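PDB 2ZXR: single-stranded-DNA-specific exonuclease RecJ, which degrades single-stranded DNA from its 5' end toward the 3' end, leaves single-stranded RNA uncleaved as far as can be detected, and needs a divalent metal such as magnesium. Local coordinates for residues Glu235-Ala238 against Arg239-Ala242; Ser244-Gly247 against Leu248-Ala252; Pro341-Met344 against Gly345-Ser349; Phe400-Glu404 against Ala405-Ala409; Arg578-Pro582 against Glu583-Leu587. All blocks are in the same frame, centred on the assembly; numbering follows the deposited sequence.

Contact 1. Residues Glu235-Ala238 against Arg239-Ala242; sequences EGLA and RIPA
The amide of Arg239 is shared between two carbonyls of the preceding turn, Arg239 N lying 3.0 Å from Gly236 O and 3.2 Å from Glu235 O, and Ile240 N adds another bond to Gly236 O; all three are weak and bent. This mixture of three- and four-residue spacings accompanies the passage from alpha-helix to the 3-10 segment 240-241. Pro241 brings no N-H to the pattern, and its CD lies 3.4 Å from Ala238 O. That carbonyl accepts a hydrogen bond from a water, which in turn takes a weak bond from Ala242 N.

On one flank Glu235 and Arg239 are joined four residues apart. Glu235 leaves with CG anti to the backbone N (chi1 -176°), and a bend at chi2 swings the carboxylate along the helix. Its OE2 forms a salt bridge with Arg239 NH1 at 3.1 Å, the N-H being well directed at 160°. The oxygen sits at the edge of the guanidinium, close to its plane; the two planes are 35° apart, and OE2 is met nearly along its C-O bond. Beneath the charges the aliphatic arm of Arg239 lies over the backbone, CG 3.2 Å from Glu235 O. On the buried side Leu237 CD2 and Ile240 CD1 meet loosely at 4.4 Å; both residues also pack on helix 211-220.

This is the C-terminal turn of helix 227-239, carrying an i/i+4 salt bridge on its flank and passing through a 3-10 turn toward helix 246-254.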
# COMPACT_ATOMS: atom_id res chain seq x y z
N GLU A 235 -14.06 2.98 -12.43
CA GLU A 235 -15.04 2.66 -13.46
C GLU A 235 -15.27 1.14 -13.58
O GLU A 235 -16.40 0.68 -13.55
CB GLU A 235 -14.57 3.22 -14.81
CG GLU A 235 -15.54 3.05 -15.99
CD GLU A 235 -16.85 3.82 -15.80
OE1 GLU A 235 -16.82 4.91 -15.21
OE2 GLU A 235 -17.90 3.36 -16.27
N GLY A 236 -14.19 0.38 -13.72
CA GLY A 236 -14.32 -1.06 -13.87
C GLY A 236 -14.88 -1.81 -12.68
O GLY A 236 -15.70 -2.72 -12.85
N LEU A 237 -14.46 -1.44 -11.47
CA LEU A 237 -14.98 -2.12 -10.29
C LEU A 237 -16.48 -1.93 -10.22
O LEU A 237 -17.20 -2.84 -9.80
CB LEU A 237 -14.34 -1.59 -9.01
CG LEU A 237 -12.85 -1.84 -8.74
CD1 LEU A 237 -12.43 -1.17 -7.41
CD2 LEU A 237 -12.62 -3.32 -8.67
N ALA A 238 -16.94 -0.74 -10.60
CA ALA A 238 -18.37 -0.44 -10.59
C ALA A 238 -19.12 -1.29 -11.65
O ALA A 238 -20.28 -1.63 -11.44
CB ALA A 238 -18.61 1.07 -10.87
N ARG A 239 -18.46 -1.64 -12.75
CA ARG A 239 -19.14 -2.41 -13.81
C ARG A 239 -19.18 -3.93 -13.64
O ARG A 239 -20.02 -4.61 -14.23
CB ARG A 239 -18.57 -2.00 -15.20
CG ARG A 239 -18.75 -0.46 -15.43
CD ARG A 239 -18.18 0.19 -16.72
NE ARG A 239 -19.06 -0.11 -17.83
CZ ARG A 239 -19.91 0.73 -18.41
NH1 ARG A 239 -20.03 1.99 -18.04
NH2 ARG A 239 -20.69 0.25 -19.34
N ILE A 240 -18.32 -4.47 -12.79
CA ILE A 240 -18.28 -5.91 -12.62
C ILE A 240 -19.60 -6.59 -12.24
O ILE A 240 -19.97 -7.60 -12.82
CB ILE A 240 -17.17 -6.32 -11.61
CG1 ILE A 240 -15.79 -6.17 -12.28
CG2 ILE A 240 -17.39 -7.77 -11.12
CD1 ILE A 240 -14.64 -6.22 -11.30
N PRO A 241 -20.33 -6.04 -11.26
CA PRO A 241 -21.59 -6.71 -10.89
C PRO A 241 -22.60 -6.95 -12.01
O PRO A 241 -23.38 -7.90 -11.95
CB PRO A 241 -22.14 -5.83 -9.75
CG PRO A 241 -20.87 -5.24 -9.14
CD PRO A 241 -20.07 -4.88 -10.38
N ALA A 242 -22.58 -6.11 -13.03
CA ALA A 242 -23.49 -6.29 -14.15
C ALA A 242 -22.66 -6.35 -15.45
O ALA A 242 -23.06 -5.86 -16.50
CB ALA A 242 -24.51 -5.11 -14.19
O HOH W 1 -22.49 -3.04 -12.49

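Contact 2. Residues Ser244-Gly247 against Leu248-Ala252; sequences SWVG and LRLLA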
# COMPACT_ATOMS: atom_id res chain seq x y z
N SER A 244 -20.78 -7.04 -18.93
CA SER A 244 -21.29 -7.49 -20.22
C SER A 244 -20.65 -8.87 -20.48
O SER A 244 -21.07 -9.57 -21.40
CB SER A 244 -20.85 -6.54 -21.36
OG SER A 244 -21.47 -5.28 -21.24
N TRP A 245 -19.64 -9.22 -19.67
CA TRP A 245 -18.92 -10.49 -19.82
C TRP A 245 -19.36 -11.44 -18.73
O TRP A 245 -18.84 -11.38 -17.63
CB TRP A 245 -17.41 -10.23 -19.75
CG TRP A 245 -17.07 -8.84 -20.21
CD1 TRP A 245 -16.40 -7.88 -19.50
CD2 TRP A 245 -17.40 -8.26 -21.47
NE1 TRP A 245 -16.30 -6.73 -20.25
CE2 TRP A 245 -16.90 -6.93 -21.46
CE3 TRP A 245 -18.07 -8.72 -22.62
CZ2 TRP A 245 -17.05 -6.06 -22.55
CZ3 TRP A 245 -18.22 -7.87 -23.70
CH2 TRP A 245 -17.71 -6.54 -23.66
N VAL A 246 -20.30 -12.33 -19.05
CA VAL A 246 -20.88 -13.24 -18.06
C VAL A 246 -19.88 -14.04 -17.24
O VAL A 246 -20.12 -14.30 -16.07
CB VAL A 246 -21.94 -14.21 -18.71
CG1 VAL A 246 -21.27 -15.30 -19.58
CG2 VAL A 246 -22.78 -14.84 -17.61
N GLY A 247 -18.74 -14.41 -17.83
CA GLY A 247 -17.73 -15.16 -17.10
C GLY A 247 -17.09 -14.36 -15.96
O GLY A 247 -16.80 -14.91 -14.88
N LEU A 248 -16.88 -13.07 -16.19
CA LEU A 248 -16.28 -12.23 -15.17
C LEU A 248 -17.32 -12.00 -14.06
O LEU A 248 -17.01 -12.07 -12.88
CB LEU A 248 -15.85 -10.89 -15.78
CG LEU A 248 -15.27 -9.92 -14.75
CD1 LEU A 248 -14.04 -10.56 -14.06
CD2 LEU A 248 -14.86 -8.61 -15.46
N ARG A 249 -18.55 -11.71 -14.45
CA ARG A 249 -19.57 -11.49 -13.44
C ARG A 249 -19.70 -12.75 -12.54
O ARG A 249 -19.72 -12.65 -11.33
CB ARG A 249 -20.92 -11.18 -14.11
CG ARG A 249 -22.06 -11.14 -13.14
CD ARG A 249 -23.36 -10.76 -13.80
NE ARG A 249 -24.48 -11.06 -12.91
CZ ARG A 249 -25.75 -10.83 -13.19
NH1 ARG A 249 -26.09 -10.28 -14.36
NH2 ARG A 249 -26.69 -11.16 -12.31
N LEU A 250 -19.75 -13.92 -13.16
CA LEU A 250 -19.87 -15.17 -12.42
C LEU A 250 -18.62 -15.46 -11.56
O LEU A 250 -18.73 -15.95 -10.44
CB LEU A 250 -20.13 -16.32 -13.41
CG LEU A 250 -21.41 -17.20 -13.34
CD1 LEU A 250 -22.67 -16.38 -13.02
CD2 LEU A 250 -21.57 -17.97 -14.68
N LEU A 251 -17.43 -15.16 -12.06
CA LEU A 251 -16.25 -15.41 -11.23
C LEU A 251 -16.35 -14.49 -10.01
O LEU A 251 -16.11 -14.92 -8.87
CB LEU A 251 -14.96 -15.14 -12.00
CG LEU A 251 -13.64 -15.30 -11.24
CD1 LEU A 251 -13.55 -16.67 -10.54
CD2 LEU A 251 -12.50 -15.14 -12.26
N ALA A 252 -16.71 -13.22 -10.24
CA ALA A 252 -16.84 -12.24 -9.16
C ALA A 252 -17.87 -12.70 -8.11
O ALA A 252 -17.59 -12.66 -6.91
CB ALA A 252 -17.22 -10.90 -9.73
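Trp245 O, at the N-cap, accepts the amides of Leu248 and Arg249 and so starts the bonding of helix 246-254. The bond from Arg249 N to Trp245 O is nearly straight (168°) at 3.2 Å and lies in the carbonyl plane; Leu248 N adds a weak, bent one to the same oxygen. The alpha pattern continues with Leu250 N on Val246 O at 3.0 Å and Leu251 N on Gly247 O at 2.9 Å.

The side chains follow this winding. Trp245 and Leu248 touch at their roots, CB to CB at 4.3 Å, while Leu248 CD2 lies near the plane of the indole, at its edge rather than over a face. One turn apart, Val246 CG2 and Leu250 CD2 graze at 4.5 Å. Leu250 CB lies 3.3 Å from Val246 O, and the first torsion of Leu250, -120°, departs from a staggered value. One face of the Trp245 ring carries Ser244 CB, displaced toward the rim.

Further out, Ser243 OG bonds to Trp245 N, and the ring of Trp245 meets that of Tyr210 while NE1 makes a weak hydrogen bond to Asp212. Val246 and Leu250 rest on Ala296, Leu251 faces Ile268 and Ile272, and Leu248 meets Val216, so the helix start packs on helices 293-321, 261-277 and 211-220. On the exposed flank Arg249 stretches out fully: CB stays 3.8 Å from Val246 O, and NE forms a salt bridge with Glu253 OE2.

Contact 3. Residues Pro341-Met344 against Gly345-Ser349; sequences PGVM and GIVAS
Val347 lays its CG2 methyl over the backbone of Val343, 3.3 Å from Val343 O, and against the CG2 methyl of Val343 at 4.3 Å. The branch is put there by chi1 of 175°, which sends CG1 anti to the backbone N and leaves CG2 beside that N. The same carbonyl accepts the Val347 amide in its plane, N to O at 3.3 Å, so the methyl and the N-H of one residue both bear on Val343 O. One residue on, Ala348 N bonds to Met344 O at 2.8 Å, and Ala348 CB also rests on that oxygen.

Met344 holds CG between its backbone N and carbonyl carbon (chi1 57°), which brings CG to 3.5 Å from Gly345 N. From there the chain runs away from the following turn, and its side chain packs on Leu361 and Ala363.

These residues belong to the first part of helix 341-355, the crossover of the beta-alpha-beta unit formed with strands 332-335 and 359-363 in the DHHA1 domain. Met344 and Ala348 lie on the side facing the sheet; Val343 and Val347 both pack on Met317 of helix 293-321.

Near its beginning the helix is bridged by water. One water donates to Pro341 O and accepts from Gly345 N at 2.8 Å; a second joins Gly342 O to Ile346 N, at 3.1 Å from the latter. Each stands between a carbonyl and the amide four residues later, where a direct alpha-helical bond would otherwise lie. Ile346 packs on Glu314, and its side chain is about 10 Å from that of Asp82, a manganese ligand.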
# COMPACT_ATOMS: atom_id res chain seq x y z
N PRO A 341 7.62 -25.31 -10.93
CA PRO A 341 8.02 -23.92 -11.24
C PRO A 341 6.87 -22.92 -11.21
O PRO A 341 7.08 -21.73 -11.02
CB PRO A 341 8.68 -24.05 -12.62
CG PRO A 341 9.31 -25.44 -12.52
CD PRO A 341 8.14 -26.22 -11.96
N GLY A 342 5.65 -23.43 -11.36
CA GLY A 342 4.48 -22.59 -11.34
C GLY A 342 4.10 -22.05 -9.97
O GLY A 342 3.31 -21.08 -9.87
N VAL A 343 4.63 -22.63 -8.90
CA VAL A 343 4.28 -22.11 -7.59
C VAL A 343 5.41 -21.49 -6.81
O VAL A 343 5.15 -20.83 -5.79
CB VAL A 343 3.61 -23.20 -6.69
CG1 VAL A 343 2.64 -24.03 -7.51
CG2 VAL A 343 4.66 -24.07 -6.01
N MET A 344 6.66 -21.64 -7.28
CA MET A 344 7.79 -21.10 -6.52
C MET A 344 7.82 -19.58 -6.37
O MET A 344 8.32 -19.08 -5.37
CB MET A 344 9.15 -21.62 -7.09
CG MET A 344 9.43 -21.36 -8.57
SD MET A 344 11.00 -22.11 -9.31
CE MET A 344 11.90 -22.60 -7.88
N GLY A 345 7.27 -18.85 -7.33
CA GLY A 345 7.28 -17.40 -7.22
C GLY A 345 6.59 -16.93 -5.94
O GLY A 345 7.14 -16.11 -5.19
N ILE A 346 5.37 -17.42 -5.71
CA ILE A 346 4.64 -17.03 -4.50
C ILE A 346 5.31 -17.60 -3.22
O ILE A 346 5.34 -16.93 -2.20
CB ILE A 346 3.15 -17.47 -4.55
CG1 ILE A 346 2.40 -16.61 -5.60
CG2 ILE A 346 2.49 -17.25 -3.14
CD1 ILE A 346 0.95 -17.00 -5.81
N VAL A 347 5.85 -18.81 -3.29
CA VAL A 347 6.53 -19.38 -2.13
C VAL A 347 7.74 -18.50 -1.78
O VAL A 347 8.02 -18.25 -0.63
CB VAL A 347 7.00 -20.83 -2.41
CG1 VAL A 347 7.81 -21.36 -1.24
CG2 VAL A 347 5.80 -21.71 -2.65
N ALA A 348 8.43 -18.00 -2.80
CA ALA A 348 9.58 -17.12 -2.56
C ALA A 348 9.13 -15.82 -1.87
O ALA A 348 9.78 -15.36 -0.93
CB ALA A 348 10.28 -16.80 -3.87
N SER A 349 8.03 -15.21 -2.34
CA SER A 349 7.56 -13.97 -1.73
C SER A 349 7.14 -14.24 -0.29
O SER A 349 7.40 -13.44 0.62
CB SER A 349 6.37 -13.39 -2.51
OG SER A 349 6.77 -12.94 -3.79
O HOH W 2 6.18 -19.38 -9.90
O HOH W 3 4.17 -18.32 -8.41

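Contact 4. Residues Phe400-Glu404 against Ala405-Ala409; sequences FAMDE and ALFPA
Met402, following Ala401 of strand 397-401, reaches across to Leu406 and Phe407. Its CG lies 4.4 Å from Leu406 CB, and a bend at the thioether (chi3 90°) carries CE to 3.8 Å from Phe407 CA. The methyl arrives at the edge of the Phe407 ring, near its plane and closest to CD1, rather than over a face.

Asp403 makes the turn. With CG anti to the backbone N (chi1 -172°), its OD1 takes the amide N of Ala405 at 2.8 Å on the anti lone pair, the one directed away from OD2. Asp403 O meanwhile accepts Leu406 N at 2.9 Å, with the donor well above the carbonyl plane. Side chain and backbone of one residue thus secure two successive amides.

Glu404 continues the winding: its O accepts Phe407 N at 3.0 Å, the donor 66° out of the carbonyl plane. Its side chain extends away from the turn, and OE2 bonds to Gly365 N. Phe407 packs on Val362 and on Val333 and Leu335, neighbouring strands of the sheet.

An Asx turn at Asp403 coincides here with a beta turn, and the chain passes through a 3-10 segment into helix 407-419, with Leu406 as its N-cap. The result is a compact strand-to-helix connection in the DHHA1 domain, tied to the sheet by Met402 and Phe407.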
# COMPACT_ATOMS: atom_id res chain seq x y z
N PHE A 400 15.33 -17.06 -13.87
CA PHE A 400 16.48 -17.59 -14.56
C PHE A 400 16.34 -19.08 -14.79
O PHE A 400 15.35 -19.68 -14.39
CB PHE A 400 17.78 -17.29 -13.78
CG PHE A 400 17.85 -17.86 -12.37
CD1 PHE A 400 18.55 -19.05 -12.11
CD2 PHE A 400 17.24 -17.21 -11.30
CE1 PHE A 400 18.65 -19.57 -10.79
CE2 PHE A 400 17.32 -17.72 -10.00
CZ PHE A 400 18.04 -18.91 -9.74
N ALA A 401 17.30 -19.65 -15.51
CA ALA A 401 17.33 -21.07 -15.75
C ALA A 401 18.79 -21.40 -15.44
O ALA A 401 19.68 -20.54 -15.61
CB ALA A 401 16.98 -21.39 -17.21
N MET A 402 19.05 -22.62 -15.01
CA MET A 402 20.40 -23.01 -14.63
C MET A 402 20.50 -24.51 -14.34
O MET A 402 19.54 -25.14 -13.87
CB MET A 402 20.80 -22.24 -13.37
CG MET A 402 22.06 -22.73 -12.67
SD MET A 402 22.39 -21.87 -11.09
CE MET A 402 21.51 -22.92 -9.94
N ASP A 403 21.66 -25.08 -14.63
CA ASP A 403 21.87 -26.49 -14.38
C ASP A 403 21.94 -26.61 -12.86
O ASP A 403 22.77 -25.96 -12.22
CB ASP A 403 23.18 -26.94 -15.03
CG ASP A 403 23.36 -28.44 -14.97
OD1 ASP A 403 23.39 -28.99 -13.86
OD2 ASP A 403 23.46 -29.06 -16.04
N GLU A 404 21.07 -27.43 -12.27
CA GLU A 404 21.08 -27.57 -10.81
C GLU A 404 22.42 -28.03 -10.23
O GLU A 404 22.67 -27.88 -9.03
CB GLU A 404 19.96 -28.50 -10.36
CG GLU A 404 18.58 -27.97 -10.70
CD GLU A 404 17.45 -28.86 -10.17
OE1 GLU A 404 17.72 -30.01 -9.77
OE2 GLU A 404 16.28 -28.41 -10.17
N ALA A 405 23.30 -28.58 -11.06
CA ALA A 405 24.60 -29.06 -10.56
C ALA A 405 25.44 -27.88 -10.10
O ALA A 405 26.32 -28.03 -9.26
CB ALA A 405 25.35 -29.84 -11.67
N LEU A 406 25.14 -26.71 -10.64
CA LEU A 406 25.87 -25.49 -10.29
C LEU A 406 25.25 -24.75 -9.09
O LEU A 406 25.69 -23.64 -8.75
CB LEU A 406 25.89 -24.55 -11.50
CG LEU A 406 26.68 -25.07 -12.70
CD1 LEU A 406 26.54 -24.10 -13.88
CD2 LEU A 406 28.16 -25.26 -12.27
N PHE A 407 24.25 -25.35 -8.45
CA PHE A 407 23.59 -24.70 -7.31
C PHE A 407 24.52 -24.27 -6.17
O PHE A 407 24.46 -23.12 -5.72
CB PHE A 407 22.47 -25.60 -6.76
CG PHE A 407 21.69 -24.97 -5.64
CD1 PHE A 407 20.73 -23.99 -5.90
CD2 PHE A 407 21.92 -25.36 -4.31
CE1 PHE A 407 20.01 -23.38 -4.84
CE2 PHE A 407 21.21 -24.76 -3.25
CZ PHE A 407 20.24 -23.77 -3.51
N PRO A 408 25.37 -25.18 -5.66
CA PRO A 408 26.24 -24.70 -4.56
C PRO A 408 27.07 -23.47 -4.95
O PRO A 408 27.24 -22.55 -4.14
CB PRO A 408 27.10 -25.91 -4.23
CG PRO A 408 26.15 -27.10 -4.53
CD PRO A 408 25.51 -26.64 -5.86
N ALA A 409 27.57 -23.44 -6.18
CA ALA A 409 28.40 -22.33 -6.63
C ALA A 409 27.55 -21.06 -6.74
O ALA A 409 27.99 -19.95 -6.40
CB ALA A 409 29.03 -22.66 -7.98

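Contact 5. Residues Arg578-Pro582 against Glu583-Leu587; sequences RLLPP and EEAGL
A type I beta turn overlapping an alpha turn leads the chain away from strand 578-579, an outermost strand of the parallel sheet in the C-terminal domain: Pro581 O collects the amide of Glu584, three residues on, and that of Ala585, four on. The distances to Pro581 O are 2.8 Å from Glu584 N and 3.0 Å from Ala585 N, and the two donors come from opposite faces of the carbonyl plane.

Around this turn the side chains fold back. Glu584 carries CG between its backbone N and carbonyl carbon (chi1 72°), which lays its chain against the ring of Pro581. The far end of Glu584 crosses Leu580 at about a right angle; the very short approaches of Glu584 to carbons of Leu580 and Pro581 are doubtful in detail. Glu583 folds back over both prolines, OE2 lying 3.4 Å from Pro581 CB and OE1 3.3 Å from Pro582 CG. Leu580 CB touches Ala585 CB at 3.9 Å. Leu580 CD1 also sits 4.1 Å above the centre of the Arg578 guanidinium.

Pro582 and Ala585 pack on Tyr560 of strand 558-560, and Pro582 O accepts hydrogen bonds from Arg599 NH1 and Trp588 NE1. Within the turn the polar links are backbone ones: the two carboxylates meet carbon rather than donors across it, and Arg578 NH1, 6.4 Å from Glu584 OE1, could exert at most a longer-range attraction on that carboxylate.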
# COMPACT_ATOMS: atom_id res chain seq x y z
N ARG A 578 13.48 32.09 39.24
CA ARG A 578 14.19 33.09 38.47
C ARG A 578 13.43 33.19 37.12
O ARG A 578 13.84 32.61 36.10
CB ARG A 578 15.66 32.67 38.26
CG ARG A 578 16.50 33.69 37.49
CD ARG A 578 17.93 33.20 37.16
NE ARG A 578 18.52 34.03 36.12
CZ ARG A 578 19.35 33.62 35.17
NH1 ARG A 578 19.80 34.49 34.27
NH2 ARG A 578 19.75 32.35 35.11
N LEU A 579 12.31 33.92 37.14
CA LEU A 579 11.46 34.12 35.97
C LEU A 579 12.10 34.90 34.84
O LEU A 579 12.70 35.96 35.06
CB LEU A 579 10.17 34.82 36.35
CG LEU A 579 9.12 33.96 37.03
CD1 LEU A 579 8.78 32.78 36.12
CD2 LEU A 579 9.64 33.47 38.39
N LEU A 580 11.96 34.37 33.62
CA LEU A 580 12.51 34.98 32.43
C LEU A 580 11.57 34.82 31.24
O LEU A 580 10.64 34.01 31.26
CB LEU A 580 13.85 34.31 32.08
CG LEU A 580 15.09 34.46 32.97
CD1 LEU A 580 16.14 33.45 32.51
CD2 LEU A 580 15.67 35.90 32.88
N PRO A 581 11.78 35.62 30.18
CA PRO A 581 10.93 35.53 28.99
C PRO A 581 11.45 34.29 28.23
O PRO A 581 12.66 34.00 28.25
CB PRO A 581 11.22 36.83 28.27
CG PRO A 581 12.67 37.06 28.58
CD PRO A 581 12.74 36.73 30.06
N PRO A 582 10.56 33.57 27.54
CA PRO A 582 10.89 32.36 26.78
C PRO A 582 12.14 32.40 25.89
O PRO A 582 12.89 31.43 25.81
CB PRO A 582 9.61 32.08 26.00
CG PRO A 582 9.03 33.48 25.79
CD PRO A 582 9.22 34.08 27.16
N GLU A 583 12.36 33.52 25.21
CA GLU A 583 13.52 33.63 24.33
C GLU A 583 14.84 33.62 25.12
O GLU A 583 15.92 33.49 24.54
CB GLU A 583 13.43 34.90 23.47
CG GLU A 583 13.50 36.18 24.27
CD GLU A 583 12.16 36.65 24.79
OE1 GLU A 583 11.22 35.82 24.91
OE2 GLU A 583 12.05 37.86 25.10
N GLU A 584 14.77 33.76 26.44
CA GLU A 584 16.03 33.70 27.17
C GLU A 584 16.10 32.57 28.21
O GLU A 584 17.19 32.16 28.58
CB GLU A 584 16.41 35.07 27.78
CG GLU A 584 15.61 35.55 28.95
CD GLU A 584 15.85 37.05 29.19
OE1 GLU A 584 15.76 37.50 30.36
OE2 GLU A 584 16.13 37.77 28.20
N ALA A 585 14.97 32.06 28.66
CA ALA A 585 14.98 30.94 29.60
C ALA A 585 15.24 29.62 28.84
O ALA A 585 14.63 29.34 27.81
CB ALA A 585 13.65 30.85 30.30
N GLY A 586 16.15 28.81 29.36
CA GLY A 586 16.41 27.51 28.75
C GLY A 586 15.46 26.44 29.30
O GLY A 586 15.53 25.27 28.91
N LEU A 587 14.57 26.83 30.22
CA LEU A 587 13.61 25.89 30.81
C LEU A 587 12.21 26.48 30.78
O LEU A 587 12.02 27.62 31.21
CB LEU A 587 13.99 25.59 32.27
CG LEU A 587 13.06 24.61 32.96
CD1 LEU A 587 13.34 23.20 32.40
CD2 LEU A 587 13.27 24.63 34.48

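The five contacts follow one another along the chain without nesting, and together sample three regions of an elongated monomer. Contacts 1 and 2 belong to successive helices, 227-239 and 246-254; their centres are about 10 Å apart, and Ile240 packs directly on Leu248 and Ala252. Contacts 3 and 4 share the DHHA1 domain, about 17 Å apart between centres, the helices 341-355 and 407-419 being attached to one mixed sheet; contact 3 is the one near a metal ligand. Helix 293-321 joins the first region to the second, since it packs against both contact 2 and contact 3. Contact 5 stands apart in the C-terminal domain, about 64 Å or more from every other centre.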